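Side-chain contact in protein angel homolog 2 (PDB 6RW0), which acts as a 2',3'-cyclic phosphatase in the CCR4 family and may also bind the 3' untranslated regions of mRNA: residues F50-M55 against G387-L392. Numbering follows the deposited sequence.
Sequences FDFSVM and GGLKLL
Leu-392 sets one methyl over a face of the Asp-51 carboxylate, whereas Leu-389 meets the Phe-52 ring at its edge. In the first pair CD1 of Leu-392 stands 3.9 Å from CG of Asp-51 and at the same range from both oxygens, so the methyl sits above the carboxylate plane rather than beside one oxygen. The contact is van der Waals; the carboxylate's strongest polar partner is Arg-426, whose NE forms a salt bridge with OD1, while Lys-49 NZ makes a long, weak ion pair with OD2. The Leu-392 side chain also touches Arg-426 and Lys-424, packing an apolar branch against the same neighbourhood of charged residues. In the second pair CD2 of Leu-389 lies near the plane of the Phe-52 ring, 4.0 Å from CE1, and its other methyl, CD1, comes to 4.1 Å from CZ. This is a purely apolar meeting, with the two side chains crossing at about a right angle.

The arrangement illustrates next-but-one neighbours in a sheet: strand 421-428 runs antiparallel between strands 49-58 and 390-395, and the two contacts reach past it on its opposite faces. In this DNase I-like fold, two sheets pack as a beta sandwich. Phe-52 and Leu-389 face its interior, touching Ile-189 and Val-232 of the second sheet, respectively. Phe-52 holds CG between its backbone N and carbonyl carbon (chi1 66°), which directs the far end of the ring to Leu-389. On the other face, Asp-51 turns CG away from its carbonyl carbon (chi1 -71°), placing the carboxylate beneath Leu-392 and within reach of Arg-426.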
loop_
_atom_site.group_PDB
_atom_site.type_symbol
_atom_site.label_atom_id
_atom_site.label_comp_id
_atom_site.label_asym_id
_atom_site.label_seq_id
_atom_site.Cartn_x
_atom_site.Cartn_y
_atom_site.Cartn_z
ATOM N N PHE A 50 -21.046 -10.705 4.967
ATOM C CA PHE A 50 -19.748 -11.093 5.551
ATOM C C PHE A 50 -19.031 -9.775 5.847
ATOM O O PHE A 50 -18.792 -9.069 4.914
ATOM C CB PHE A 50 -18.945 -11.987 4.611
ATOM C CG PHE A 50 -17.567 -12.325 5.110
ATOM C CD1 PHE A 50 -17.377 -13.233 6.130
ATOM C CD2 PHE A 50 -16.451 -11.724 4.562
ATOM C CE1 PHE A 50 -16.108 -13.551 6.574
ATOM C CE2 PHE A 50 -15.188 -12.034 5.018
ATOM C CZ PHE A 50 -15.013 -12.944 6.021
ATOM N N ASP A 51 -18.701 -9.482 7.095
ATOM C CA ASP A 51 -18.043 -8.217 7.477
ATOM C C ASP A 51 -16.597 -8.544 7.829
ATOM O O ASP A 51 -16.374 -9.567 8.417
ATOM C CB ASP A 51 -18.736 -7.553 8.664
ATOM C CG ASP A 51 -20.098 -6.965 8.348
ATOM O OD1 ASP A 51 -20.456 -6.909 7.198
ATOM O OD2 ASP A 51 -20.768 -6.565 9.288
ATOM N N PHE A 52 -15.649 -7.715 7.420
ATOM C CA PHE A 52 -14.230 -7.943 7.742
ATOM C C PHE A 52 -13.522 -6.602 7.729
ATOM O O PHE A 52 -13.905 -5.721 7.013
ATOM C CB PHE A 52 -13.583 -8.933 6.771
ATOM C CG PHE A 52 -13.479 -8.445 5.355
ATOM C CD1 PHE A 52 -14.572 -8.437 4.517
ATOM C CD2 PHE A 52 -12.280 -7.969 4.873
ATOM C CE1 PHE A 52 -14.464 -7.980 3.220
ATOM C CE2 PHE A 52 -12.176 -7.514 3.575
ATOM C CZ PHE A 52 -13.266 -7.522 2.751
ATOM N N SER A 53 -12.487 -6.523 8.534
ATOM C CA SER A 53 -11.661 -5.335 8.642
ATOM C C SER A 53 -10.268 -5.574 8.074
ATOM O O SER A 53 -9.763 -6.705 8.061
ATOM C CB SER A 53 -11.550 -4.882 10.100
ATOM O OG SER A 53 -11.026 -5.924 10.910
ATOM N N VAL A 54 -9.663 -4.486 7.597
ATOM C CA VAL A 54 -8.359 -4.493 6.945
ATOM C C VAL A 54 -7.525 -3.353 7.502
ATOM O O VAL A 54 -7.976 -2.200 7.523
ATOM C CB VAL A 54 -8.472 -4.320 5.416
ATOM C CG1 VAL A 54 -7.071 -4.318 4.771
ATOM C CG2 VAL A 54 -9.338 -5.380 4.796
ATOM N N MET A 55 -6.311 -3.680 7.891
ATOM C CA MET A 55 -5.329 -2.698 8.372
ATOM C C MET A 55 -4.159 -2.653 7.383
ATOM O O MET A 55 -3.695 -3.720 7.028
ATOM C CB MET A 55 -4.792 -3.094 9.741
ATOM C CG MET A 55 -3.674 -2.192 10.187
ATOM S SD MET A 55 -2.998 -2.681 11.779
ATOM C CE MET A 55 -4.168 -1.879 12.857
ATOM N N GLY A 387 -17.738 -7.181 -8.301
ATOM C CA GLY A 387 -17.665 -7.656 -6.908
ATOM C C GLY A 387 -17.491 -6.491 -5.960
ATOM O O GLY A 387 -16.441 -6.364 -5.382
ATOM N N GLY A 388 -18.508 -5.666 -5.792
ATOM C CA GLY A 388 -18.410 -4.484 -4.927
ATOM C C GLY A 388 -18.389 -4.801 -3.438
ATOM O O GLY A 388 -18.967 -5.787 -3.014
ATOM N N LEU A 389 -17.745 -3.949 -2.654
ATOM C CA LEU A 389 -17.728 -4.030 -1.185
ATOM C C LEU A 389 -18.341 -2.736 -0.663
ATOM O O LEU A 389 -18.227 -1.735 -1.327
ATOM C CB LEU A 389 -16.290 -4.142 -0.691
ATOM C CG LEU A 389 -15.616 -5.482 -0.923
ATOM C CD1 LEU A 389 -14.132 -5.364 -0.630
ATOM C CD2 LEU A 389 -16.259 -6.558 -0.074
ATOM N N LYS A 390 -18.990 -2.784 0.486
ATOM C CA LYS A 390 -19.517 -1.570 1.129
ATOM C C LYS A 390 -18.542 -1.170 2.230
ATOM O O LYS A 390 -18.148 -2.019 3.003
ATOM C CB LYS A 390 -20.905 -1.814 1.719
ATOM C CG LYS A 390 -21.930 -2.305 0.719
ATOM C CD LYS A 390 -22.587 -1.203 -0.061
ATOM C CE LYS A 390 -23.862 -1.661 -0.746
ATOM N NZ LYS A 390 -24.744 -2.430 0.167
ATOM N N LEU A 391 -18.135 0.082 2.234
ATOM C CA LEU A 391 -17.306 0.599 3.314
ATOM C C LEU A 391 -18.215 0.959 4.480
ATOM O O LEU A 391 -19.077 1.836 4.355
ATOM C CB LEU A 391 -16.530 1.831 2.861
ATOM C CG LEU A 391 -15.673 2.454 3.960
ATOM C CD1 LEU A 391 -14.593 1.507 4.418
ATOM C CD2 LEU A 391 -15.055 3.749 3.463
ATOM N N LEU A 392 -18.033 0.276 5.606
ATOM C CA LEU A 392 -18.848 0.555 6.781
ATOM C C LEU A 392 -18.241 1.636 7.666
ATOM O O LEU A 392 -18.973 2.465 8.222
ATOM C CB LEU A 392 -19.002 -0.722 7.609
ATOM C CG LEU A 392 -19.690 -1.916 6.955
ATOM C CD1 LEU A 392 -19.663 -3.115 7.911
ATOM C CD2 LEU A 392 -21.115 -1.548 6.580
#